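Local coordinates for protein Cif-like 1 (Burkholderia cenocepacia, PDB 7JQY) that belongs to the Cif-like epoxide hydrolases, enzymes of the alpha/beta hydrolase fold that probably open epoxide rings by adding water, at residues Arg25-Arg29 with Tyr40-Gly44; Tyr30-Asp34 with Ala107-Gln111; Pro249-Leu253 with Gln297-Phe301; Thr115-Gly121 with Thr138-Ala144; Met145-Pro149 with Asn259-Glu263. The protein carries 1 engineered substitution. All coordinates share one frame; numbering follows the deposited sequence.

Following the chain from the N terminus, contact 1 closes the shortest loop, the hairpin between strands 26-32 and 37-43 at one margin of the sheet. Contact 2 opens within that loop but ends far beyond it, on helix 98-111, so the two cross; they meet where Y40 packs on Y30, A31 and L108. Contact 4 follows in series, closing the beta-alpha-beta unit in mid-sheet, and it touches contact 2 through H110 and E139. Strand 140-146 then leads into contact 5, whose long loop ends at 259-263. Contact 3 begins inside this loop and ends on the last helix, crossing it. Contact 4 pairs strands, contact 3 lays helix on strand, and contact 5 joins loops following two strands.

Contact 1: Arg25-Arg29 with Tyr40-Gly44; sequences RFSRR and YVTGG
R29 lays its CB over one face of the Y40 ring, a CH-pi contact within the beta hairpin of strands 26-32 and 37-43, at the edge of the sheet of this alpha/beta hydrolase fold. CB stands 3.3 Å above the ring plane, offset toward the rim, with CB 3.3 Å from CZ of Y40 and the line to the ring centre 27° off the normal. The ring gets there because CG of Y40 sits between its backbone N and carbonyl carbon (chi1 63°), and the Y40 side chain also packs on V79 and V81 of strand 77-82. A tyrosine suits this place: a flat apolar body for the core, with its hydroxyl beside the R29 CB and CG. Beneath the side chains, S27 and T42 exchange backbone bonds, as do R29 and Y40, with N of R29 2.9 Å from O of Y40.

The sheet face bearing F26, R28 and V41 is packed differently. CB of F26 meets CG1 of V41 at 3.7 Å, and the ring leans obliquely on the backbone of G43, CD1 lying 3.6 Å from its N; glycine, having no side chain, permits this approach. M13 of the second subunit packs on F26 and V41, and S27 OG bonds to G12 N of that subunit. The R29 chain bends at chi2 and turns back, NH1 giving a 3.0 Å bond to R28 O from above the carbonyl plane.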
# COMPACT_ATOMS: atom_id res chain seq x y z
N ARG B 25 -14.84 -38.93 -0.29
CA ARG B 25 -14.52 -39.81 0.84
C ARG B 25 -14.21 -39.17 2.19
O ARG B 25 -14.24 -39.86 3.21
CB ARG B 25 -13.38 -40.76 0.46
CG ARG B 25 -13.74 -41.78 -0.61
CD ARG B 25 -12.57 -42.69 -0.92
NE ARG B 25 -12.06 -43.35 0.28
CZ ARG B 25 -12.51 -44.51 0.75
NH1 ARG B 25 -11.98 -45.03 1.85
NH2 ARG B 25 -13.48 -45.15 0.12
N PHE B 26 -13.92 -37.87 2.24
CA PHE B 26 -13.61 -37.26 3.51
C PHE B 26 -14.56 -36.11 3.74
O PHE B 26 -15.17 -35.60 2.81
CB PHE B 26 -12.14 -36.82 3.56
CG PHE B 26 -11.18 -37.97 3.47
CD1 PHE B 26 -10.71 -38.58 4.62
CD2 PHE B 26 -10.77 -38.45 2.24
CE1 PHE B 26 -9.83 -39.64 4.54
CE2 PHE B 26 -9.89 -39.51 2.16
CZ PHE B 26 -9.42 -40.11 3.31
N SER B 27 -14.67 -35.70 5.00
CA SER B 27 -15.62 -34.68 5.38
C SER B 27 -14.96 -33.73 6.36
O SER B 27 -14.14 -34.14 7.19
CB SER B 27 -16.88 -35.28 6.04
OG SER B 27 -17.49 -36.20 5.16
N ARG B 28 -15.34 -32.46 6.28
CA ARG B 28 -14.88 -31.46 7.22
C ARG B 28 -15.85 -31.42 8.39
O ARG B 28 -17.07 -31.37 8.18
CB ARG B 28 -14.77 -30.08 6.56
CG ARG B 28 -13.86 -30.05 5.34
CD ARG B 28 -13.74 -28.65 4.80
NE ARG B 28 -13.76 -27.70 5.90
CZ ARG B 28 -14.02 -26.41 5.77
NH1 ARG B 28 -14.29 -25.90 4.58
NH2 ARG B 28 -14.03 -25.62 6.84
N ARG B 29 -15.32 -31.44 9.60
CA ARG B 29 -16.11 -31.49 10.81
C ARG B 29 -15.48 -30.57 11.85
O ARG B 29 -14.30 -30.23 11.78
CB ARG B 29 -16.17 -32.92 11.37
CG ARG B 29 -17.46 -33.67 11.17
CD ARG B 29 -17.66 -34.11 9.74
NE ARG B 29 -19.03 -34.57 9.53
CZ ARG B 29 -19.84 -34.11 8.58
NH1 ARG B 29 -19.36 -33.30 7.64
NH2 ARG B 29 -21.08 -34.56 8.48
N TYR B 40 -11.41 -30.63 11.86
CA TYR B 40 -10.71 -31.85 11.47
C TYR B 40 -11.39 -32.41 10.24
O TYR B 40 -12.55 -32.12 9.94
CB TYR B 40 -10.67 -32.90 12.59
CG TYR B 40 -12.03 -33.43 13.01
CD1 TYR B 40 -12.87 -32.67 13.82
CD2 TYR B 40 -12.46 -34.69 12.61
CE1 TYR B 40 -14.12 -33.15 14.21
CE2 TYR B 40 -13.70 -35.18 12.99
CZ TYR B 40 -14.53 -34.40 13.79
OH TYR B 40 -15.76 -34.88 14.17
N VAL B 41 -10.64 -33.24 9.53
CA VAL B 41 -11.12 -33.92 8.33
C VAL B 41 -11.09 -35.41 8.62
O VAL B 41 -10.09 -35.92 9.15
CB VAL B 41 -10.26 -33.55 7.11
CG1 VAL B 41 -10.67 -34.34 5.89
CG2 VAL B 41 -10.40 -32.06 6.83
N THR B 42 -12.19 -36.10 8.31
CA THR B 42 -12.31 -37.49 8.70
C THR B 42 -12.91 -38.32 7.57
O THR B 42 -13.69 -37.81 6.75
CB THR B 42 -13.15 -37.66 9.97
OG1 THR B 42 -13.05 -39.02 10.41
CG2 THR B 42 -14.63 -37.30 9.71
N GLY B 43 -12.52 -39.59 7.53
CA GLY B 43 -13.00 -40.56 6.55
C GLY B 43 -12.61 -41.96 6.97
O GLY B 43 -11.94 -42.18 7.98
N GLY B 44 -13.05 -42.94 6.17
CA GLY B 44 -12.85 -44.33 6.49
C GLY B 44 -14.01 -44.89 7.30
O GLY B 44 -14.96 -44.17 7.63

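Contact 2: Tyr30-Asp34 with Ala107-Gln111; sequences YAQLD and ALVHQ
Q111, near the end of helix 98-111, bonds to the backbone of Q32 with both ends of its side-chain amide, one directly and one through water. The direct hydrogen bond is short and fairly straight: NE2 lies 2.6 Å from O of Q32, with 160° at the hydrogen, and the acceptor lies in the amide plane. The second link uses a water that accepts from N of Q32 at 2.8 Å and donates to OE1 of Q111 at 2.9 Å. Glutamine suits the place because one group supplies both an N-H and a C=O, and here they serve both polar atoms of a single strand residue. The extended chain carries the amide across to the strand; the carbonyl as acceptor for NE2 and the water as donor to OE1 agree on which way round it sits.

Apolar contacts flank this polar bridge. CB of A31 points at the helix and meets CD1 of L108 at 3.8 Å; a residue as small as alanine lets the strand come close. CD2 of L33 lies 4.0 Å from CB of A107 and 3.8 Å from NE2 of Q111, crossing the amide chain at a slant.

The helix runs steeply across strand 26-32, the outermost strand on this side of the sheet within the chain. L108 also packs on L38 and Y40 of the neighbouring strand 37-43, and V109 reaches M50 and V52 of strand 50-54.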
# COMPACT_ATOMS: atom_id res chain seq x y z
N TYR B 30 -16.29 -30.21 12.83
CA TYR B 30 -15.86 -29.40 13.96
C TYR B 30 -16.13 -30.17 15.24
O TYR B 30 -17.06 -30.98 15.32
CB TYR B 30 -16.58 -28.05 14.03
CG TYR B 30 -16.22 -27.06 12.95
CD1 TYR B 30 -17.13 -26.75 11.94
CD2 TYR B 30 -14.99 -26.42 12.94
CE1 TYR B 30 -16.81 -25.83 10.94
CE2 TYR B 30 -14.67 -25.51 11.95
CZ TYR B 30 -15.58 -25.21 10.96
OH TYR B 30 -15.27 -24.31 9.97
N ALA B 31 -15.30 -29.93 16.24
CA ALA B 31 -15.51 -30.47 17.57
C ALA B 31 -15.44 -29.32 18.56
O ALA B 31 -14.42 -28.63 18.64
CB ALA B 31 -14.49 -31.55 17.92
N GLN B 32 -16.52 -29.10 19.28
CA GLN B 32 -16.53 -28.06 20.30
C GLN B 32 -15.93 -28.66 21.55
O GLN B 32 -16.44 -29.66 22.08
CB GLN B 32 -17.95 -27.53 20.54
CG GLN B 32 -18.00 -26.25 21.36
CD GLN B 32 -17.37 -25.08 20.64
OE1 GLN B 32 -17.69 -24.80 19.49
NE2 GLN B 32 -16.43 -24.41 21.30
N LEU B 33 -14.83 -28.09 22.01
CA LEU B 33 -14.30 -28.48 23.30
C LEU B 33 -14.89 -27.50 24.29
O LEU B 33 -15.84 -26.78 23.96
CB LEU B 33 -12.78 -28.51 23.27
CG LEU B 33 -12.26 -29.34 22.10
CD1 LEU B 33 -10.75 -29.53 22.17
CD2 LEU B 33 -12.98 -30.68 22.06
N ASP B 34 -14.35 -27.44 25.50
CA ASP B 34 -15.09 -26.69 26.53
C ASP B 34 -15.18 -25.22 26.19
O ASP B 34 -16.18 -24.58 26.53
CB ASP B 34 -14.43 -26.83 27.90
CG ASP B 34 -14.83 -28.09 28.60
OD1 ASP B 34 -15.98 -28.51 28.40
OD2 ASP B 34 -13.99 -28.65 29.33
N ALA B 107 -9.46 -34.74 24.07
CA ALA B 107 -10.88 -34.44 24.26
C ALA B 107 -11.67 -34.69 22.98
O ALA B 107 -12.79 -35.21 23.03
CB ALA B 107 -11.07 -33.00 24.73
N LEU B 108 -11.09 -34.38 21.82
CA LEU B 108 -11.76 -34.60 20.55
C LEU B 108 -11.87 -36.08 20.23
O LEU B 108 -12.90 -36.54 19.71
CB LEU B 108 -11.00 -33.87 19.43
CG LEU B 108 -11.40 -34.04 17.96
CD1 LEU B 108 -11.01 -32.79 17.17
CD2 LEU B 108 -10.80 -35.28 17.32
N VAL B 109 -10.83 -36.86 20.53
CA VAL B 109 -10.90 -38.30 20.32
C VAL B 109 -11.98 -38.91 21.21
O VAL B 109 -12.73 -39.80 20.79
CB VAL B 109 -9.53 -38.96 20.59
CG1 VAL B 109 -9.68 -40.47 20.61
CG2 VAL B 109 -8.50 -38.51 19.55
N HIS B 110 -12.06 -38.45 22.46
CA HIS B 110 -13.08 -38.95 23.36
C HIS B 110 -14.48 -38.57 22.89
O HIS B 110 -15.42 -39.36 23.04
CB HIS B 110 -12.80 -38.46 24.78
CG HIS B 110 -11.60 -39.11 25.40
ND1 HIS B 110 -11.47 -39.29 26.76
CD2 HIS B 110 -10.48 -39.63 24.84
CE1 HIS B 110 -10.31 -39.89 27.01
NE2 HIS B 110 -9.70 -40.11 25.86
N GLN B 111 -14.63 -37.38 22.30
CA GLN B 111 -15.94 -36.99 21.78
C GLN B 111 -16.36 -37.84 20.59
O GLN B 111 -17.56 -38.01 20.36
CB GLN B 111 -15.95 -35.52 21.37
CG GLN B 111 -16.07 -34.53 22.50
CD GLN B 111 -16.45 -33.16 21.99
OE1 GLN B 111 -16.78 -33.00 20.81
NE2 GLN B 111 -16.39 -32.16 22.86
O HOH W 1 -18.39 -31.20 19.24

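Contact 3: Pro249-Leu253 with Gln297-Phe301; sequences PVLAL and QLLDF
F301 from the helix and L251 from the strand overlap with their chains running in opposing senses, and the phenylalanine, followed outward from its helix, meets the strand atom by atom. CB lies 3.8 Å from CD2 of L251. CG stands anti to the backbone N (chi1 -179°), which sends the ring out from the helix toward the strand. There L251 CB sits above the middle of one ring face, only 13° off the normal and 3.5 Å from CD2 of F301, with CE2 equally near: a CH-pi contact in which an aliphatic carbon fills the centre of the aromatic face. At the outer rim, CE1 touches CB of P249 at 3.9 Å. The tip, CZ, comes to O of P249 at 3.4 Å, the oxygen lying at the ring edge near its plane, where the slightly positive aryl hydrogens are.

This is the helix-on-sheet layer of the alpha/beta hydrolase fold: helix 291-303, the last of the chain, runs nearly antiparallel to strand 250-255, with the short segment axes at 165° and 10.1 Å apart. Alternation along the strand decides who takes part, since P249, L251 and L253 turn toward the helix while V250 turns the other way and packs on M145.

One helical turn before F301, Q297 closes over the strand with its aliphatic part. Its CB lies 3.6 Å from CD1 of L253, and its chain bends at chi2, bringing OE1 alongside L253 CD2 and, at 4.0 Å, CD1 of L251. Branched leucines suit these places, since each can spread two methyls over the helix. L298 turns its tip to A144 of the adjoining strand.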
# COMPACT_ATOMS: atom_id res chain seq x y z
N PRO B 249 4.96 -49.42 20.94
CA PRO B 249 5.88 -49.39 19.80
C PRO B 249 5.90 -48.02 19.13
O PRO B 249 4.86 -47.36 18.98
CB PRO B 249 5.33 -50.46 18.86
CG PRO B 249 4.53 -51.36 19.73
CD PRO B 249 3.95 -50.49 20.81
N VAL B 250 7.09 -47.60 18.73
CA VAL B 250 7.32 -46.28 18.17
C VAL B 250 8.08 -46.43 16.86
O VAL B 250 9.01 -47.24 16.77
CB VAL B 250 8.10 -45.37 19.14
CG1 VAL B 250 8.46 -44.05 18.47
CG2 VAL B 250 7.28 -45.14 20.41
N LEU B 251 7.67 -45.67 15.85
CA LEU B 251 8.32 -45.61 14.55
C LEU B 251 8.84 -44.20 14.33
O LEU B 251 8.11 -43.23 14.59
CB LEU B 251 7.35 -46.01 13.43
CG LEU B 251 7.79 -45.79 11.98
CD1 LEU B 251 8.88 -46.77 11.58
CD2 LEU B 251 6.60 -45.91 11.02
N ALA B 252 10.09 -44.08 13.89
CA ALA B 252 10.74 -42.80 13.63
C ALA B 252 11.15 -42.73 12.16
O ALA B 252 11.82 -43.64 11.65
CB ALA B 252 11.97 -42.61 14.52
N LEU B 253 10.75 -41.64 11.48
CA LEU B 253 11.02 -41.47 10.05
C LEU B 253 11.47 -40.05 9.74
O LEU B 253 10.99 -39.09 10.35
CB LEU B 253 9.78 -41.79 9.21
CG LEU B 253 9.13 -43.16 9.36
CD1 LEU B 253 7.77 -43.17 8.65
CD2 LEU B 253 10.03 -44.24 8.80
N GLN B 297 5.50 -47.18 5.12
CA GLN B 297 6.06 -47.31 6.45
C GLN B 297 4.95 -47.36 7.49
O GLN B 297 4.99 -48.19 8.41
CB GLN B 297 7.01 -46.15 6.69
CG GLN B 297 8.34 -46.35 5.96
CD GLN B 297 9.13 -47.46 6.60
OE1 GLN B 297 8.91 -47.80 7.76
NE2 GLN B 297 10.08 -48.03 5.86
N LEU B 298 3.90 -46.56 7.32
CA LEU B 298 2.84 -46.54 8.34
C LEU B 298 2.02 -47.83 8.33
O LEU B 298 1.76 -48.41 9.39
CB LEU B 298 1.92 -45.34 8.13
CG LEU B 298 2.47 -43.95 8.46
CD1 LEU B 298 1.47 -42.87 8.06
CD2 LEU B 298 2.80 -43.83 9.94
N LEU B 299 1.66 -48.32 7.14
CA LEU B 299 0.85 -49.53 7.08
C LEU B 299 1.60 -50.74 7.62
O LEU B 299 1.02 -51.56 8.35
CB LEU B 299 0.36 -49.77 5.64
CG LEU B 299 -0.75 -48.77 5.26
CD1 LEU B 299 -1.18 -48.88 3.81
CD2 LEU B 299 -1.95 -48.93 6.19
N ASP B 300 2.90 -50.86 7.30
CA ASP B 300 3.71 -51.95 7.85
C ASP B 300 3.80 -51.86 9.37
O ASP B 300 3.69 -52.87 10.06
CB ASP B 300 5.13 -51.87 7.29
CG ASP B 300 5.30 -52.65 6.03
OD1 ASP B 300 4.52 -53.61 5.85
OD2 ASP B 300 6.18 -52.30 5.23
N PHE B 301 3.94 -50.65 9.89
CA PHE B 301 4.03 -50.43 11.32
C PHE B 301 2.72 -50.75 12.03
O PHE B 301 2.73 -51.24 13.16
CB PHE B 301 4.47 -48.99 11.57
CG PHE B 301 4.63 -48.64 13.01
CD1 PHE B 301 5.33 -49.47 13.86
CD2 PHE B 301 4.13 -47.45 13.50
CE1 PHE B 301 5.50 -49.13 15.18
CE2 PHE B 301 4.29 -47.11 14.82
CZ PHE B 301 4.98 -47.95 15.66

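Contact 4: Thr115-Gly121 with Thr138-Ala144; sequences TRIHLVG and TEIVKLA
I140 folds its CD1 against I117 and L119 in the beta-alpha-beta unit of strand 117-122, helix 124-135 and strand 140-146, a central piece of the alpha/beta hydrolase sheet. Both I140 torsions lie near -60°, curling CD1 to 3.7 Å from CG1 of I117 and equally near L119 CD2; I117 answers by holding CG1 between its backbone N and carbonyl carbon (chi1 62°). L119 and L143 run abreast beneath helix 124-135, branched apolar chains suited to that buried layer.

On the opposite face H118 and K142 extend together from the sheet. CB of K142 meets the imidazole edge at ND1, 3.7 Å away, and the extended lysine chain carries NZ onward to F301 O, while H118 NE2 bonds to E49. Just before the strand, R116 bends at chi2, so that one face of its guanidinium lies over the T138 carbonyl; E139 turns its carboxylate to R106 and H110 instead.

Beyond G121 comes the probable nucleophile elbow, where S123 is engineered. The parallel ladder includes a bond from A144 N to L119 O, 2.8 Å and nearly along the C=O axis.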
# COMPACT_ATOMS: atom_id res chain seq x y z
N THR B 115 -11.20 -44.50 22.41
CA THR B 115 -10.30 -44.48 23.55
C THR B 115 -8.89 -44.93 23.18
O THR B 115 -7.95 -44.50 23.85
CB THR B 115 -10.81 -45.36 24.71
OG1 THR B 115 -11.35 -46.59 24.21
CG2 THR B 115 -11.88 -44.63 25.52
N ARG B 116 -8.74 -45.76 22.14
CA ARG B 116 -7.43 -46.26 21.66
C ARG B 116 -7.19 -45.79 20.21
O ARG B 116 -8.06 -45.99 19.36
CB ARG B 116 -7.36 -47.78 21.75
CG ARG B 116 -7.51 -48.33 23.16
CD ARG B 116 -6.37 -47.86 24.06
NE ARG B 116 -6.48 -48.41 25.41
CZ ARG B 116 -7.12 -47.82 26.41
NH1 ARG B 116 -7.72 -46.65 26.21
NH2 ARG B 116 -7.17 -48.39 27.60
N ILE B 117 -6.03 -45.19 19.92
CA ILE B 117 -5.76 -44.59 18.61
C ILE B 117 -4.33 -44.92 18.22
O ILE B 117 -3.48 -45.15 19.08
CB ILE B 117 -5.94 -43.05 18.62
CG1 ILE B 117 -4.93 -42.45 19.60
CG2 ILE B 117 -7.37 -42.66 18.99
CD1 ILE B 117 -4.82 -40.96 19.55
N HIS B 118 -4.09 -45.00 16.92
CA HIS B 118 -2.74 -44.87 16.38
C HIS B 118 -2.49 -43.39 16.14
O HIS B 118 -3.42 -42.64 15.81
CB HIS B 118 -2.59 -45.65 15.08
CG HIS B 118 -2.92 -47.11 15.21
ND1 HIS B 118 -2.00 -48.05 15.61
CD2 HIS B 118 -4.08 -47.78 15.00
CE1 HIS B 118 -2.58 -49.24 15.63
NE2 HIS B 118 -3.84 -49.10 15.26
N LEU B 119 -1.26 -42.95 16.35
CA LEU B 119 -0.95 -41.53 16.41
C LEU B 119 0.26 -41.22 15.55
O LEU B 119 1.33 -41.82 15.74
CB LEU B 119 -0.73 -41.08 17.86
CG LEU B 119 -0.73 -39.59 18.15
CD1 LEU B 119 -1.93 -38.90 17.51
CD2 LEU B 119 -0.67 -39.34 19.66
N VAL B 120 0.10 -40.28 14.62
CA VAL B 120 1.15 -39.84 13.71
C VAL B 120 1.31 -38.33 13.83
O VAL B 120 0.32 -37.58 13.76
CB VAL B 120 0.82 -40.20 12.25
CG1 VAL B 120 2.01 -39.88 11.34
CG2 VAL B 120 0.39 -41.65 12.14
N GLY B 121 2.54 -37.87 14.01
CA GLY B 121 2.81 -36.45 14.13
C GLY B 121 4.10 -36.06 13.45
O GLY B 121 5.02 -36.88 13.29
N THR B 138 -1.48 -45.65 28.04
CA THR B 138 -2.35 -46.78 27.74
C THR B 138 -3.23 -46.50 26.53
O THR B 138 -3.67 -47.44 25.85
CB THR B 138 -3.19 -47.16 28.96
OG1 THR B 138 -4.07 -46.08 29.30
CG2 THR B 138 -2.28 -47.46 30.16
N GLU B 139 -3.51 -45.22 26.25
CA GLU B 139 -4.43 -44.83 25.19
C GLU B 139 -3.78 -44.74 23.82
O GLU B 139 -4.50 -44.60 22.82
CB GLU B 139 -5.09 -43.49 25.54
CG GLU B 139 -5.88 -43.54 26.83
CD GLU B 139 -6.54 -42.22 27.19
OE1 GLU B 139 -6.80 -41.41 26.27
OE2 GLU B 139 -6.81 -42.00 28.39
N ILE B 140 -2.46 -44.83 23.72
CA ILE B 140 -1.75 -44.77 22.44
C ILE B 140 -1.29 -46.18 22.11
O ILE B 140 -0.37 -46.71 22.75
CB ILE B 140 -0.57 -43.80 22.48
CG1 ILE B 140 -1.03 -42.38 22.80
CG2 ILE B 140 0.22 -43.84 21.18
CD1 ILE B 140 -2.16 -41.88 21.91
N VAL B 141 -1.92 -46.79 21.10
CA VAL B 141 -1.52 -48.13 20.67
C VAL B 141 -0.13 -48.10 20.05
O VAL B 141 0.77 -48.83 20.47
CB VAL B 141 -2.56 -48.70 19.69
CG1 VAL B 141 -2.20 -50.11 19.28
CG2 VAL B 141 -3.93 -48.66 20.30
N LYS B 142 0.06 -47.25 19.05
CA LYS B 142 1.34 -47.08 18.37
C LYS B 142 1.52 -45.60 18.05
O LYS B 142 0.55 -44.86 17.88
CB LYS B 142 1.43 -47.91 17.09
CG LYS B 142 1.57 -49.41 17.32
CD LYS B 142 1.45 -50.18 16.03
CE LYS B 142 1.52 -51.68 16.28
NZ LYS B 142 1.03 -52.46 15.10
N LEU B 143 2.78 -45.18 17.98
CA LEU B 143 3.13 -43.78 17.78
C LEU B 143 4.20 -43.69 16.69
O LEU B 143 5.20 -44.41 16.74
CB LEU B 143 3.64 -43.16 19.08
CG LEU B 143 4.24 -41.76 19.01
CD1 LEU B 143 3.16 -40.74 18.69
CD2 LEU B 143 4.96 -41.42 20.30
N ALA B 144 3.96 -42.83 15.69
CA ALA B 144 4.91 -42.60 14.60
C ALA B 144 5.39 -41.16 14.65
O ALA B 144 4.57 -40.23 14.70
CB ALA B 144 4.28 -42.91 13.24

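Contact 5: Met145-Pro149 with Asn259-Glu263; sequences MLDVP and NGAKE
N259 donates from ND2 to the backbone O of D147, the hydrogen bond that joins the loop after strand 140-146 to the turn after strand 250-255. It is short, 2.6 Å, with the donor in the carbonyl plane and the acceptor close to the asparagine amide plane. Asparagine suits the place: its short amide sets an N-H at the nearby carbonyl. A water adds a second grip on the same oxygen, donating to D147 O at 2.6 Å and accepting from N of N259 at 3.3 Å. The side chain of D147 turns away to a salt bridge with R122.

Packing contacts accompany this bond, P149 beside it, E263 farther along. P149 CD lies 3.4 Å from ND2 of N259, the two side chains lying roughly perpendicular. CG of E263 meets O of M145 at 3.6 Å. G260, with positive phi, suits the type II' turn N259-K262 leading into helix 262-268. All this lies at the C-terminal ends of the parallel strands of the alpha/beta hydrolase fold, where V148 also touches H284.

Close polar atoms form the third group. Glutamate is long enough to bend at chi2 and bring its carboxyl group up to the V148 backbone, OE2 of E263 lying 2.7 Å from V148 O. Two oxygens so near are consistent with a protonated E263, though the positions alone do not settle it.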
# COMPACT_ATOMS: atom_id res chain seq x y z
N MET B 145 6.71 -40.98 14.63
CA MET B 145 7.33 -39.68 14.83
C MET B 145 8.10 -39.28 13.58
O MET B 145 9.05 -39.97 13.18
CB MET B 145 8.25 -39.72 16.06
CG MET B 145 7.50 -40.10 17.34
SD MET B 145 8.56 -40.07 18.81
CE MET B 145 8.17 -38.44 19.44
N LEU B 146 7.75 -38.13 12.99
CA LEU B 146 8.26 -37.74 11.68
C LEU B 146 9.05 -36.44 11.75
O LEU B 146 8.61 -35.47 12.38
CB LEU B 146 7.13 -37.57 10.66
CG LEU B 146 6.06 -38.65 10.44
CD1 LEU B 146 5.25 -38.30 9.19
CD2 LEU B 146 6.67 -40.03 10.32
N ASP B 147 10.21 -36.44 11.09
CA ASP B 147 10.88 -35.25 10.56
C ASP B 147 11.60 -34.36 11.57
O ASP B 147 12.66 -33.81 11.24
CB ASP B 147 9.86 -34.41 9.78
CG ASP B 147 9.33 -35.14 8.55
OD1 ASP B 147 10.11 -35.91 7.95
OD2 ASP B 147 8.14 -34.97 8.19
N VAL B 148 11.05 -34.17 12.76
CA VAL B 148 11.55 -33.15 13.68
C VAL B 148 11.82 -33.76 15.06
O VAL B 148 11.03 -34.60 15.52
CB VAL B 148 10.55 -31.98 13.78
CG1 VAL B 148 11.01 -30.91 14.78
CG2 VAL B 148 10.33 -31.36 12.41
N PRO B 149 12.90 -33.38 15.74
CA PRO B 149 13.08 -33.80 17.14
C PRO B 149 12.20 -33.00 18.08
O PRO B 149 11.86 -31.84 17.82
CB PRO B 149 14.56 -33.51 17.40
CG PRO B 149 14.85 -32.34 16.48
CD PRO B 149 14.06 -32.62 15.23
N ASN B 259 16.74 -34.30 8.52
CA ASN B 259 17.21 -34.82 9.80
C ASN B 259 17.64 -36.28 9.72
O ASN B 259 18.49 -36.71 10.51
CB ASN B 259 16.14 -34.67 10.88
CG ASN B 259 16.15 -33.30 11.51
OD1 ASN B 259 17.20 -32.65 11.59
ND2 ASN B 259 14.98 -32.82 11.95
N GLY B 260 17.07 -37.05 8.80
CA GLY B 260 17.53 -38.40 8.55
C GLY B 260 17.51 -39.27 9.80
O GLY B 260 16.48 -39.41 10.48
N ALA B 261 18.67 -39.87 10.07
CA ALA B 261 18.83 -40.84 11.15
C ALA B 261 18.70 -40.21 12.52
O ALA B 261 18.54 -40.94 13.51
CB ALA B 261 20.20 -41.53 11.03
N LYS B 262 18.78 -38.88 12.63
CA LYS B 262 18.69 -38.26 13.95
C LYS B 262 17.27 -38.28 14.52
O LYS B 262 17.10 -38.08 15.73
CB LYS B 262 19.20 -36.81 13.88
CG LYS B 262 20.59 -36.67 13.29
CD LYS B 262 20.99 -35.20 13.14
CE LYS B 262 22.23 -35.04 12.26
NZ LYS B 262 21.95 -35.15 10.79
N GLU B 263 16.26 -38.53 13.69
CA GLU B 263 14.93 -38.78 14.23
C GLU B 263 14.91 -40.09 14.97
O GLU B 263 14.21 -40.26 15.98
CB GLU B 263 13.89 -38.81 13.11
CG GLU B 263 12.45 -38.71 13.59
CD GLU B 263 12.10 -37.32 14.04
OE1 GLU B 263 12.97 -36.42 13.91
OE2 GLU B 263 10.96 -37.11 14.54
O HOH W 2 13.48 -34.10 8.79